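MgGH51 (Meripilus giganteus, PDB 6ZPV) probably hydrolyses terminal alpha-L-arabinofuranosyl residues from arabinose-containing polysaccharides, as a fungal GH51 alpha-L-arabinofuranosidase. Local coordinates at residues A[533-538]-A[550-555]; A[560-565]-A[612-617]; A[578-583]-A[618-623]; A[462-467]-A[510-515]. One frame throughout, in Å; residues are numbered along the deposited sequence.

Contact 1 (A[533-538]-A[550-555]); sequences GTLHWS and IKIANA
L535 lies over the neighbouring strand with one methyl: CD1 comes to 3.9 Å from N554 CB and 4.1 Å from I552 CG2, bridging two successive residues on the same face. Its CG stands anti to the backbone N (chi1 -175°), beside the carbonyl carbon, which sets the branch leaning across. In W537, CG sits between the backbone N and the carbonyl carbon (chi1 54°), so the indole rises away from the partner strand and only the base touches, CB at 3.3 Å from K551 O. The indole edge takes L535 CG in its plane, and NE1 is hydrogen-bonded to T527 O. These two strands, 535-541 and 547-554, form an antiparallel beta hairpin in the larger sheet of the C-terminal beta-sandwich. H536 with A553 and S538 with K551 are hydrogen-bonded pairs, each joined twice through the backbone; H536 N to A553 O spans 2.9 Å. Beyond them A555 N reaches T534 O at 2.9 Å and closes the open end. On the face that carries H536 and S538, the imidazole is held by the loop just before its strand: NE2 donates to G533 O at 2.8 Å, with the carbonyl oxygen near the ring plane but the nitrogen well above the carbonyl plane. K551 shares this face. Its chain bends at chi3 and chi4, carrying NZ to a salt bridge with E468 and to the backbone oxygens of F515 and N518, while S538 OG takes the other carboxylate oxygen of E468. N554, on the L535 face, spends its ND2 on S558 O and A614 O and its OD1 on G556 N.

Contact 2 (A[560-565]-A[612-617]); sequences QSLTFQ and YNAPAF
Four backbone hydrogen bonds tie Q560 to A614 and L562 to Y612, two for each pair, with S561 and N613 as the non-hydrogen-bonded pair between them. A614 N gives to Q560 O at 2.8 Å, and L562 N to Y612 O at 2.8 Å; the second is the straighter, its donor lying nearly along the C=O axis. This is an antiparallel edge of the smaller, three-stranded sheet of the C-terminal beta-sandwich: strand 560-565 is central, with 2-4 on its other side, while 609-614 is outermost. A weaker CA-H...O contact, S561 CA to Y612 O, fills the interval between the bonds. On the solvent side the hydroxyl and amide of the central pair are not hydrogen-bonded to each other. One water joins them, 2.8 Å from S561 OG and donating to N613 OD1 at 2.7 Å; chi1 of N613 (-175°) swings its amide across to the S561 side. On the other face L562, A614 and the Y612 ring pack together beside the polar Q560. L562 CD1 lies 4.0 Å from A614 CB and 4.4 Å from Y612 CD2, one methyl touching two residues of the outer strand. Y612 itself leads its ring away, to I552, L578 and V580 of the facing sheet, where its OH meets S620 OG. The F564 ring packs on I550 and I552 of that sheet and meets the F610 ring with the planes at about 35°. Across the strand pair F564 reaches Y612 by its ring edge, with Y612 CB near the ring plane and 4.3 Å from F564 CE2.

Contact 3 (A[578-583]-A[618-623]); sequences LQVLTG and SVSVIT
S618 opens the second strand against T582, its CB 3.7 Å from T582 OG1. Both hydroxyls look elsewhere: S618 OG, held between its backbone N and carbonyl carbon (chi1 64°), is hydrogen-bonded to P615 O, and T582 OG1 to F617 O. V619 comes next and is hydrogen-bonded twice to L581; L581 N to V619 O, at 2.8 Å, is almost straight (176°). Their side chains project to the other face, where the CB atoms stand 4.3 Å apart. S620 falls in a non-hydrogen-bonded pair with V580, whose CG1 is 4.0 Å from S620 OG, and S620 CA lies 3.2 Å from Q579 O in a CA-H...O contact. V621 repeats the double backbone bond, now with Q579, V621 N reaching Q579 O at 2.8 Å. I622 returns to the face of S618 and S620, where L578 lays its CD1 against I622 CG1 at 3.7 Å. Strand 618-625 is an inner strand of the larger sheet of the C-terminal beta-sandwich, with 575-582 on one edge and 547-554 on the other. The two faces therefore do different work. V619, V621 and L581 offer hydrocarbon to helix 507-517, whereas the face of L578 and I622 looks into the sandwich, and there the buried S620 hydroxyl, next to the V580 methyls and L578, is satisfied by the Y612 hydroxyl across the interface.

Contact 4 (A[462-467]-A[510-515]); sequences AFMTGL and FAQKLF
M464 reaches across to F515 and lies over its ring: SD is 4.8 Å from the ring centroid and only 10° off the normal, a Met-aromatic contact at some distance. Closer touches come from the carbons at the two ends of the side chain. M464 CB is 3.6 Å from F515 CE2, and the bend at chi3 (73°) folds the terminal methyl back so that M464 CE sits 3.7 Å from F515 CG. M464 CE also meets Q512 NE2 at 3.4 Å, the two side chains crossing at about a right angle. T465 comes at the rim of the ring, its CG2 in the ring plane and 3.9 Å from F515 CZ. Helices 454-469 and 507-517 flank the last strand of the (beta/alpha)8 barrel in sequence, and these segments run roughly parallel, 29° apart, with axes 11.3 Å distant; at that spacing long side chains such as M464 and F515 must fill the interval. Without the F515 ring, as with an alanine here, the methionine sulfur and methyl would probably be left over a gap and T465 CG2 would lose its aromatic neighbour. Further out, T465 OG1 donates to A462 O at 2.7 Å, which fixes the methyl branch facing the ring. Q512 is positioned by Y430, whose OH is hydrogen-bonded to NE2 and so holds the amide beside the methionine. F515 is covered in turn by Y18 and by V619 of the sandwich.

How the contacts relate
Contacts 1 and 3 belong to one sheet: strands 547-554 and 618-625 are neighbours in it, I550 N hydrogen-bonding with I622 O at 2.8 Å, with centres 10 Å apart. Contact 2 forms part of the facing sheet, 9 Å from contact 1 and 10 Å from contact 3 between centres. Its Y612 OH meets S620 OG at 2.7 Å through the sandwich interior. Contact 4 covers the outer face of the larger sheet with barrel helices; K551 NZ reaches F515 O at 3.0 Å, and V619 CG1 lies 3.9 Å from F515 CE1. Contacts 2 and 4 do not touch, their nearest atoms about 10 Å apart. The residues described are not among those lining the glycan sites.

Contact 1 (A[533-538]-A[550-555])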
loop_
_atom_site.group_PDB
_atom_site.type_symbol
_atom_site.label_atom_id
_atom_site.label_comp_id
_atom_site.label_asym_id
_atom_site.label_seq_id
_atom_site.Cartn_x
_atom_site.Cartn_y
_atom_site.Cartn_z
ATOM N N GLY A 533 -24.602 -12.216 17.762
ATOM C CA GLY A 533 -24.264 -13.630 17.573
ATOM C C GLY A 533 -22.992 -13.829 16.784
ATOM O O GLY A 533 -22.390 -12.872 16.246
ATOM N N THR A 534 -22.556 -15.082 16.715
ATOM C CA THR A 534 -21.319 -15.467 16.001
ATOM C C THR A 534 -21.549 -15.765 14.529
ATOM O O THR A 534 -20.545 -15.863 13.801
ATOM C CB THR A 534 -20.666 -16.645 16.690
ATOM O OG1 THR A 534 -21.636 -17.682 16.827
ATOM C CG2 THR A 534 -20.134 -16.304 18.050
ATOM N N LEU A 535 -22.784 -16.013 14.085
ATOM C CA LEU A 535 -23.036 -16.520 12.735
ATOM C C LEU A 535 -23.716 -15.442 11.914
ATOM O O LEU A 535 -24.787 -14.920 12.287
ATOM C CB LEU A 535 -23.945 -17.751 12.781
ATOM C CG LEU A 535 -24.179 -18.447 11.433
ATOM C CD1 LEU A 535 -22.903 -19.043 10.876
ATOM C CD2 LEU A 535 -25.241 -19.517 11.585
ATOM N N HIS A 536 -23.097 -15.047 10.794
ATOM C CA HIS A 536 -23.584 -13.931 9.958
ATOM C C HIS A 536 -23.502 -14.311 8.505
ATOM O O HIS A 536 -22.724 -15.170 8.102
ATOM C CB HIS A 536 -22.731 -12.672 10.238
ATOM C CG HIS A 536 -22.923 -12.127 11.610
ATOM N ND1 HIS A 536 -23.871 -11.178 11.851
ATOM C CD2 HIS A 536 -22.363 -12.526 12.788
ATOM C CE1 HIS A 536 -23.859 -11.004 13.192
ATOM N NE2 HIS A 536 -22.985 -11.802 13.775
ATOM N N TRP A 537 -24.306 -13.646 7.682
ATOM C CA TRP A 537 -24.297 -13.908 6.239
ATOM C C TRP A 537 -24.771 -12.662 5.509
ATOM O O TRP A 537 -25.413 -11.773 6.097
ATOM C CB TRP A 537 -25.214 -15.120 5.911
ATOM C CG TRP A 537 -26.593 -14.979 6.439
ATOM C CD1 TRP A 537 -27.652 -14.327 5.847
ATOM C CD2 TRP A 537 -27.078 -15.449 7.726
ATOM N NE1 TRP A 537 -28.735 -14.343 6.686
ATOM C CE2 TRP A 537 -28.403 -15.034 7.837
ATOM C CE3 TRP A 537 -26.483 -16.139 8.766
ATOM C CZ2 TRP A 537 -29.172 -15.299 8.982
ATOM C CZ3 TRP A 537 -27.244 -16.429 9.860
ATOM C CH2 TRP A 537 -28.576 -16.013 9.971
ATOM N N SER A 538 -24.502 -12.633 4.208
ATOM C CA SER A 538 -24.961 -11.567 3.292
ATOM C C SER A 538 -25.046 -12.163 1.891
ATOM O O SER A 538 -24.133 -12.905 1.480
ATOM C CB SER A 538 -24.017 -10.372 3.337
ATOM O OG SER A 538 -24.415 -9.374 2.406
ATOM N N ILE A 550 -23.612 -16.184 -1.701
ATOM C CA ILE A 550 -24.030 -16.344 -0.309
ATOM C C ILE A 550 -22.789 -16.416 0.537
ATOM O O ILE A 550 -22.047 -17.408 0.498
ATOM C CB ILE A 550 -24.919 -17.588 -0.152
ATOM C CG1 ILE A 550 -26.133 -17.577 -1.057
ATOM C CG2 ILE A 550 -25.284 -17.768 1.308
ATOM C CD1 ILE A 550 -26.829 -18.915 -1.192
ATOM N N LYS A 551 -22.485 -15.333 1.265
ATOM C CA LYS A 551 -21.260 -15.232 2.093
ATOM C C LYS A 551 -21.616 -15.463 3.540
ATOM O O LYS A 551 -22.553 -14.832 4.028
ATOM C CB LYS A 551 -20.580 -13.862 1.817
ATOM C CG LYS A 551 -20.125 -13.707 0.379
ATOM C CD LYS A 551 -19.088 -12.696 0.104
ATOM C CE LYS A 551 -19.583 -11.296 0.207
ATOM N NZ LYS A 551 -19.604 -10.546 -1.168
ATOM N N ILE A 552 -20.885 -16.365 4.182
ATOM C CA ILE A 552 -21.244 -16.857 5.523
ATOM C C ILE A 552 -20.014 -16.806 6.417
ATOM O O ILE A 552 -18.966 -17.431 6.100
ATOM C CB ILE A 552 -21.733 -18.304 5.457
ATOM C CG1 ILE A 552 -22.855 -18.484 4.428
ATOM C CG2 ILE A 552 -22.148 -18.789 6.840
ATOM C CD1 ILE A 552 -23.100 -19.914 3.994
ATOM N N ALA A 553 -20.116 -16.101 7.531
ATOM C CA ALA A 553 -19.053 -16.027 8.534
ATOM C C ALA A 553 -19.528 -16.744 9.794
ATOM O O ALA A 553 -20.500 -16.310 10.405
ATOM C CB ALA A 553 -18.680 -14.579 8.818
ATOM N N ASN A 554 -18.791 -17.779 10.183
ATOM C CA ASN A 554 -18.974 -18.414 11.501
ATOM C C ASN A 554 -17.777 -17.995 12.328
ATOM O O ASN A 554 -16.710 -18.563 12.182
ATOM C CB ASN A 554 -19.157 -19.919 11.421
ATOM C CG ASN A 554 -19.455 -20.524 12.764
ATOM O OD1 ASN A 554 -19.377 -19.810 13.791
ATOM N ND2 ASN A 554 -19.821 -21.804 12.793
ATOM N N ALA A 555 -17.956 -16.949 13.160
ATOM C CA ALA A 555 -16.857 -16.339 13.920
ATOM C C ALA A 555 -16.715 -16.937 15.289
ATOM O O ALA A 555 -15.900 -16.371 16.118
ATOM C CB ALA A 555 -17.056 -14.831 14.035
#

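Contact 2 (A[560-565]-A[612-617])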
loop_
_atom_site.group_PDB
_atom_site.type_symbol
_atom_site.label_atom_id
_atom_site.label_comp_id
_atom_site.label_asym_id
_atom_site.label_seq_id
_atom_site.Cartn_x
_atom_site.Cartn_y
_atom_site.Cartn_z
ATOM N N GLN A 560 -22.199 -24.575 12.947
ATOM C CA GLN A 560 -23.614 -24.236 12.875
ATOM C C GLN A 560 -24.171 -24.543 11.480
ATOM O O GLN A 560 -23.479 -24.221 10.515
ATOM C CB GLN A 560 -23.803 -22.753 13.188
ATOM C CG GLN A 560 -23.247 -22.305 14.510
ATOM C CD GLN A 560 -24.386 -21.637 15.173
ATOM O OE1 GLN A 560 -25.370 -22.341 15.307
ATOM N NE2 GLN A 560 -24.312 -20.305 15.311
ATOM N N SER A 561 -25.373 -25.048 11.380
ATOM C CA SER A 561 -25.983 -25.408 10.088
ATOM C C SER A 561 -26.971 -24.323 9.662
ATOM O O SER A 561 -27.643 -23.719 10.527
ATOM C CB SER A 561 -26.667 -26.815 10.112
ATOM O OG SER A 561 -25.643 -27.795 10.248
ATOM N N LEU A 562 -27.044 -24.087 8.366
ATOM C CA LEU A 562 -27.956 -23.154 7.766
ATOM C C LEU A 562 -28.757 -23.879 6.719
ATOM O O LEU A 562 -28.185 -24.523 5.856
ATOM C CB LEU A 562 -27.210 -21.976 7.124
ATOM C CG LEU A 562 -26.241 -21.242 8.073
ATOM C CD1 LEU A 562 -24.839 -21.783 7.939
ATOM C CD2 LEU A 562 -26.216 -19.736 7.829
ATOM N N THR A 563 -30.075 -23.726 6.772
ATOM C CA THR A 563 -30.967 -24.235 5.756
ATOM C C THR A 563 -31.391 -23.033 4.895
ATOM O O THR A 563 -32.143 -22.183 5.381
ATOM C CB THR A 563 -32.223 -24.881 6.388
ATOM O OG1 THR A 563 -31.883 -25.842 7.411
ATOM C CG2 THR A 563 -33.088 -25.474 5.293
ATOM N N PHE A 564 -30.862 -22.965 3.683
ATOM C CA PHE A 564 -31.207 -21.879 2.757
ATOM C C PHE A 564 -32.482 -22.198 2.030
ATOM O O PHE A 564 -32.609 -23.290 1.437
ATOM C CB PHE A 564 -30.053 -21.638 1.790
ATOM C CG PHE A 564 -28.870 -21.014 2.470
ATOM C CD1 PHE A 564 -28.890 -19.656 2.847
ATOM C CD2 PHE A 564 -27.772 -21.769 2.823
ATOM C CE1 PHE A 564 -27.804 -19.130 3.519
ATOM C CE2 PHE A 564 -26.702 -21.211 3.493
ATOM C CZ PHE A 564 -26.716 -19.894 3.856
ATOM N N GLN A 565 -33.400 -21.241 2.042
ATOM C CA GLN A 565 -34.703 -21.340 1.360
ATOM C C GLN A 565 -34.759 -20.266 0.291
ATOM O O GLN A 565 -34.836 -19.073 0.608
ATOM C CB GLN A 565 -35.859 -21.213 2.351
ATOM C CG GLN A 565 -35.952 -22.326 3.330
ATOM C CD GLN A 565 -36.375 -23.665 2.780
ATOM O OE1 GLN A 565 -36.656 -23.769 1.594
ATOM N NE2 GLN A 565 -36.563 -24.639 3.673
ATOM N N TYR A 612 -26.128 -26.073 4.520
ATOM C CA TYR A 612 -24.667 -25.959 4.654
ATOM C C TYR A 612 -24.293 -26.044 6.129
ATOM O O TYR A 612 -24.908 -25.311 6.949
ATOM C CB TYR A 612 -24.168 -24.630 4.049
ATOM C CG TYR A 612 -22.672 -24.470 4.187
ATOM C CD1 TYR A 612 -21.796 -25.352 3.577
ATOM C CD2 TYR A 612 -22.126 -23.436 4.920
ATOM C CE1 TYR A 612 -20.443 -25.197 3.696
ATOM C CE2 TYR A 612 -20.770 -23.256 5.050
ATOM C CZ TYR A 612 -19.909 -24.164 4.431
ATOM O OH TYR A 612 -18.548 -24.046 4.535
ATOM N N ASN A 613 -23.295 -26.850 6.454
ATOM C CA ASN A 613 -22.742 -26.907 7.797
ATOM C C ASN A 613 -21.503 -26.018 7.844
ATOM O O ASN A 613 -20.477 -26.363 7.268
ATOM C CB ASN A 613 -22.395 -28.335 8.238
ATOM C CG ASN A 613 -21.917 -28.406 9.701
ATOM O OD1 ASN A 613 -21.918 -27.439 10.547
ATOM N ND2 ASN A 613 -21.478 -29.592 10.101
ATOM N N ALA A 614 -21.619 -24.872 8.486
ATOM C CA ALA A 614 -20.519 -23.886 8.585
ATOM C C ALA A 614 -19.603 -24.264 9.731
ATOM O O ALA A 614 -20.015 -24.201 10.885
ATOM C CB ALA A 614 -21.049 -22.497 8.794
ATOM N N PRO A 615 -18.357 -24.678 9.453
ATOM C CA PRO A 615 -17.462 -25.041 10.534
ATOM C C PRO A 615 -17.229 -23.896 11.490
ATOM O O PRO A 615 -17.310 -22.707 11.106
ATOM C CB PRO A 615 -16.140 -25.497 9.849
ATOM C CG PRO A 615 -16.587 -25.853 8.466
ATOM C CD PRO A 615 -17.732 -24.904 8.150
ATOM N N ALA A 616 -16.865 -24.216 12.737
ATOM C CA ALA A 616 -16.302 -23.199 13.633
ATOM C C ALA A 616 -15.207 -22.405 12.909
ATOM O O ALA A 616 -14.457 -22.981 12.124
ATOM C CB ALA A 616 -15.696 -23.883 14.843
ATOM N N PHE A 617 -15.148 -21.133 13.171
ATOM C CA PHE A 617 -14.096 -20.253 12.651
ATOM C C PHE A 617 -13.964 -20.457 11.143
ATOM O O PHE A 617 -12.906 -20.914 10.650
ATOM C CB PHE A 617 -12.767 -20.465 13.374
ATOM C CG PHE A 617 -12.862 -20.173 14.850
ATOM C CD1 PHE A 617 -13.190 -18.881 15.337
ATOM C CD2 PHE A 617 -12.706 -21.173 15.769
ATOM C CE1 PHE A 617 -13.370 -18.620 16.667
ATOM C CE2 PHE A 617 -12.862 -20.912 17.136
ATOM C CZ PHE A 617 -13.207 -19.644 17.560
HETATM O O HOH W 1 -23.808 -27.993 12.334
#

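Contact 3 (A[578-583]-A[618-623])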
loop_
_atom_site.group_PDB
_atom_site.type_symbol
_atom_site.label_atom_id
_atom_site.label_comp_id
_atom_site.label_asym_id
_atom_site.label_seq_id
_atom_site.Cartn_x
_atom_site.Cartn_y
_atom_site.Cartn_z
ATOM N N LEU A 578 -18.615 -23.907 -3.800
ATOM C CA LEU A 578 -18.345 -23.654 -2.393
ATOM C C LEU A 578 -16.880 -23.270 -2.243
ATOM O O LEU A 578 -15.998 -24.026 -2.707
ATOM C CB LEU A 578 -18.669 -24.894 -1.551
ATOM C CG LEU A 578 -18.275 -24.832 -0.074
ATOM C CD1 LEU A 578 -19.001 -23.735 0.704
ATOM C CD2 LEU A 578 -18.452 -26.192 0.617
ATOM N N GLN A 579 -16.599 -22.180 -1.557
ATOM C CA GLN A 579 -15.218 -21.769 -1.203
ATOM C C GLN A 579 -15.201 -21.593 0.297
ATOM O O GLN A 579 -16.030 -20.860 0.810
ATOM C CB GLN A 579 -14.868 -20.442 -1.916
ATOM C CG GLN A 579 -14.999 -20.518 -3.422
ATOM C CD GLN A 579 -14.901 -19.169 -4.093
ATOM O OE1 GLN A 579 -15.948 -18.552 -4.555
ATOM N NE2 GLN A 579 -13.716 -18.731 -4.194
ATOM N N VAL A 580 -14.244 -22.237 0.972
ATOM C CA VAL A 580 -14.204 -22.232 2.455
ATOM C C VAL A 580 -12.795 -21.899 2.925
ATOM O O VAL A 580 -11.833 -22.563 2.498
ATOM C CB VAL A 580 -14.559 -23.625 3.028
ATOM C CG1 VAL A 580 -14.619 -23.641 4.540
ATOM C CG2 VAL A 580 -15.838 -24.167 2.475
ATOM N N LEU A 581 -12.702 -20.951 3.822
ATOM C CA LEU A 581 -11.498 -20.590 4.564
ATOM C C LEU A 581 -11.720 -20.945 6.040
ATOM O O LEU A 581 -12.639 -20.365 6.658
ATOM C CB LEU A 581 -11.235 -19.102 4.404
ATOM C CG LEU A 581 -9.985 -18.567 5.108
ATOM C CD1 LEU A 581 -8.730 -18.947 4.331
ATOM C CD2 LEU A 581 -10.102 -17.040 5.223
ATOM N N THR A 582 -10.951 -21.855 6.575
ATOM C CA THR A 582 -11.144 -22.277 7.975
ATOM C C THR A 582 -9.843 -22.897 8.488
ATOM O O THR A 582 -8.869 -23.007 7.733
ATOM C CB THR A 582 -12.336 -23.232 8.129
ATOM O OG1 THR A 582 -12.656 -23.437 9.501
ATOM C CG2 THR A 582 -12.119 -24.568 7.504
ATOM N N GLY A 583 -9.784 -23.172 9.749
ATOM C CA GLY A 583 -8.649 -23.796 10.402
ATOM C C GLY A 583 -8.732 -23.519 11.892
ATOM O O GLY A 583 -9.710 -22.953 12.386
ATOM N N SER A 618 -14.995 -20.099 10.392
ATOM C CA SER A 618 -14.941 -20.253 8.925
ATOM C C SER A 618 -15.531 -19.043 8.200
ATOM O O SER A 618 -16.475 -18.389 8.700
ATOM C CB SER A 618 -15.656 -21.514 8.491
ATOM O OG SER A 618 -17.049 -21.504 8.774
ATOM N N VAL A 619 -15.026 -18.834 6.994
ATOM C CA VAL A 619 -15.600 -17.914 6.028
ATOM C C VAL A 619 -15.912 -18.760 4.794
ATOM O O VAL A 619 -15.013 -19.421 4.254
ATOM C CB VAL A 619 -14.653 -16.772 5.605
ATOM C CG1 VAL A 619 -15.351 -15.835 4.636
ATOM C CG2 VAL A 619 -14.155 -16.028 6.842
ATOM N N SER A 620 -17.163 -18.732 4.339
ATOM C CA SER A 620 -17.614 -19.567 3.217
ATOM C C SER A 620 -18.326 -18.703 2.198
ATOM O O SER A 620 -19.061 -17.768 2.573
ATOM C CB SER A 620 -18.510 -20.698 3.666
ATOM O OG SER A 620 -17.910 -21.456 4.717
ATOM N N VAL A 621 -18.223 -19.085 0.941
ATOM C CA VAL A 621 -19.011 -18.460 -0.145
ATOM C C VAL A 621 -19.637 -19.595 -0.948
ATOM O O VAL A 621 -18.903 -20.455 -1.472
ATOM C CB VAL A 621 -18.154 -17.601 -1.074
ATOM C CG1 VAL A 621 -19.034 -16.965 -2.147
ATOM C CG2 VAL A 621 -17.376 -16.558 -0.278
ATOM N N ILE A 622 -20.948 -19.560 -1.059
ATOM C CA ILE A 622 -21.699 -20.489 -1.915
ATOM C C ILE A 622 -22.207 -19.663 -3.083
ATOM O O ILE A 622 -22.896 -18.634 -2.859
ATOM C CB ILE A 622 -22.850 -21.201 -1.171
ATOM C CG1 ILE A 622 -22.255 -22.089 -0.093
ATOM C CG2 ILE A 622 -23.689 -22.004 -2.182
ATOM C CD1 ILE A 622 -23.294 -22.727 0.846
ATOM N N THR A 623 -21.909 -20.072 -4.327
ATOM C CA THR A 623 -22.369 -19.365 -5.530
ATOM C C THR A 623 -23.324 -20.268 -6.291
ATOM O O THR A 623 -22.920 -21.378 -6.718
ATOM C CB THR A 623 -21.201 -18.939 -6.407
ATOM O OG1 THR A 623 -20.276 -18.160 -5.627
ATOM C CG2 THR A 623 -21.671 -18.134 -7.588
#

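Contact 4 (A[462-467]-A[510-515])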
loop_
_atom_site.group_PDB
_atom_site.type_symbol
_atom_site.label_atom_id
_atom_site.label_comp_id
_atom_site.label_asym_id
_atom_site.label_seq_id
_atom_site.Cartn_x
_atom_site.Cartn_y
_atom_site.Cartn_z
ATOM N N ALA A 462 -17.571 -11.397 9.581
ATOM C CA ALA A 462 -18.901 -11.150 10.141
ATOM C C ALA A 462 -19.223 -9.651 10.067
ATOM O O ALA A 462 -20.326 -9.274 9.655
ATOM C CB ALA A 462 -18.939 -11.670 11.582
ATOM N N PHE A 463 -18.281 -8.818 10.470
ATOM C CA PHE A 463 -18.516 -7.357 10.375
ATOM C C PHE A 463 -18.746 -6.961 8.900
ATOM O O PHE A 463 -19.626 -6.097 8.636
ATOM C CB PHE A 463 -17.270 -6.662 10.923
ATOM C CG PHE A 463 -17.385 -5.168 11.048
ATOM C CD1 PHE A 463 -18.057 -4.587 12.107
ATOM C CD2 PHE A 463 -16.708 -4.312 10.173
ATOM C CE1 PHE A 463 -18.126 -3.209 12.246
ATOM C CE2 PHE A 463 -16.770 -2.950 10.310
ATOM C CZ PHE A 463 -17.435 -2.401 11.389
ATOM N N MET A 464 -18.038 -7.553 7.951
ATOM C CA MET A 464 -18.187 -7.220 6.524
ATOM C C MET A 464 -19.567 -7.623 6.005
ATOM O O MET A 464 -20.063 -6.938 5.081
ATOM C CB MET A 464 -17.064 -7.886 5.743
ATOM C CG MET A 464 -15.649 -7.306 6.087
ATOM S SD MET A 464 -14.309 -8.424 5.751
ATOM C CE MET A 464 -14.406 -8.259 4.015
ATOM N N THR A 465 -20.192 -8.675 6.518
ATOM C CA THR A 465 -21.550 -8.997 6.097
ATOM C C THR A 465 -22.484 -7.810 6.427
ATOM O O THR A 465 -23.408 -7.520 5.654
ATOM C CB THR A 465 -22.112 -10.293 6.697
ATOM O OG1 THR A 465 -22.295 -10.173 8.116
ATOM C CG2 THR A 465 -21.290 -11.495 6.323
ATOM N N GLY A 466 -22.237 -7.132 7.550
ATOM C CA GLY A 466 -23.011 -5.955 7.897
ATOM C C GLY A 466 -22.672 -4.780 6.967
ATOM O O GLY A 466 -23.559 -4.035 6.597
ATOM N N LEU A 467 -21.404 -4.583 6.623
ATOM C CA LEU A 467 -21.054 -3.542 5.637
ATOM C C LEU A 467 -21.845 -3.771 4.342
ATOM O O LEU A 467 -22.366 -2.812 3.735
ATOM C CB LEU A 467 -19.554 -3.524 5.392
ATOM C CG LEU A 467 -18.663 -3.229 6.591
ATOM C CD1 LEU A 467 -17.207 -3.267 6.170
ATOM C CD2 LEU A 467 -18.965 -1.888 7.221
ATOM N N PHE A 510 -7.427 -13.529 2.503
ATOM C CA PHE A 510 -8.389 -14.426 1.857
ATOM C C PHE A 510 -9.823 -14.025 2.177
ATOM O O PHE A 510 -10.655 -14.159 1.290
ATOM C CB PHE A 510 -8.084 -15.889 2.208
ATOM C CG PHE A 510 -6.825 -16.405 1.554
ATOM C CD1 PHE A 510 -6.716 -16.437 0.173
ATOM C CD2 PHE A 510 -5.758 -16.873 2.307
ATOM C CE1 PHE A 510 -5.571 -16.939 -0.411
ATOM C CE2 PHE A 510 -4.629 -17.376 1.733
ATOM C CZ PHE A 510 -4.534 -17.375 0.375
ATOM N N ALA A 511 -10.118 -13.554 3.369
ATOM C CA ALA A 511 -11.479 -13.050 3.638
ATOM C C ALA A 511 -11.793 -11.851 2.746
ATOM O O ALA A 511 -12.892 -11.761 2.180
ATOM C CB ALA A 511 -11.663 -12.722 5.109
ATOM N N GLN A 512 -10.861 -10.924 2.630
ATOM C CA GLN A 512 -11.068 -9.761 1.760
ATOM C C GLN A 512 -11.301 -10.209 0.321
ATOM O O GLN A 512 -12.224 -9.676 -0.343
ATOM C CB GLN A 512 -9.884 -8.783 1.817
ATOM C CG GLN A 512 -9.649 -8.083 3.151
ATOM C CD GLN A 512 -10.724 -7.101 3.458
ATOM O OE1 GLN A 512 -11.054 -6.239 2.602
ATOM N NE2 GLN A 512 -11.260 -7.183 4.685
ATOM N N LYS A 513 -10.483 -11.117 -0.184
ATOM C CA LYS A 513 -10.626 -11.609 -1.570
ATOM C C LYS A 513 -11.958 -12.345 -1.761
ATOM O O LYS A 513 -12.618 -12.141 -2.808
ATOM C CB LYS A 513 -9.431 -12.524 -1.843
ATOM C CG LYS A 513 -9.415 -13.142 -3.228
ATOM C CD LYS A 513 -8.201 -14.064 -3.470
ATOM C CE LYS A 513 -8.205 -14.707 -4.842
ATOM N NZ LYS A 513 -7.123 -15.723 -4.974
ATOM N N LEU A 514 -12.335 -13.192 -0.836
ATOM C CA LEU A 514 -13.606 -13.914 -0.949
ATOM C C LEU A 514 -14.766 -12.922 -1.021
ATOM O O LEU A 514 -15.718 -13.145 -1.779
ATOM C CB LEU A 514 -13.779 -14.891 0.221
ATOM C CG LEU A 514 -12.956 -16.175 0.143
ATOM C CD1 LEU A 514 -13.013 -16.899 1.442
ATOM C CD2 LEU A 514 -13.395 -17.076 -0.962
ATOM N N PHE A 515 -14.720 -11.845 -0.237
ATOM C CA PHE A 515 -15.819 -10.886 -0.271
ATOM C C PHE A 515 -15.821 -10.095 -1.559
ATOM O O PHE A 515 -16.882 -9.855 -2.143
ATOM C CB PHE A 515 -15.814 -9.997 0.986
ATOM C CG PHE A 515 -16.549 -10.608 2.172
ATOM C CD1 PHE A 515 -16.160 -11.786 2.741
ATOM C CD2 PHE A 515 -17.654 -9.961 2.692
ATOM C CE1 PHE A 515 -16.909 -12.351 3.758
ATOM C CE2 PHE A 515 -18.396 -10.529 3.703
ATOM C CZ PHE A 515 -18.019 -11.720 4.245
#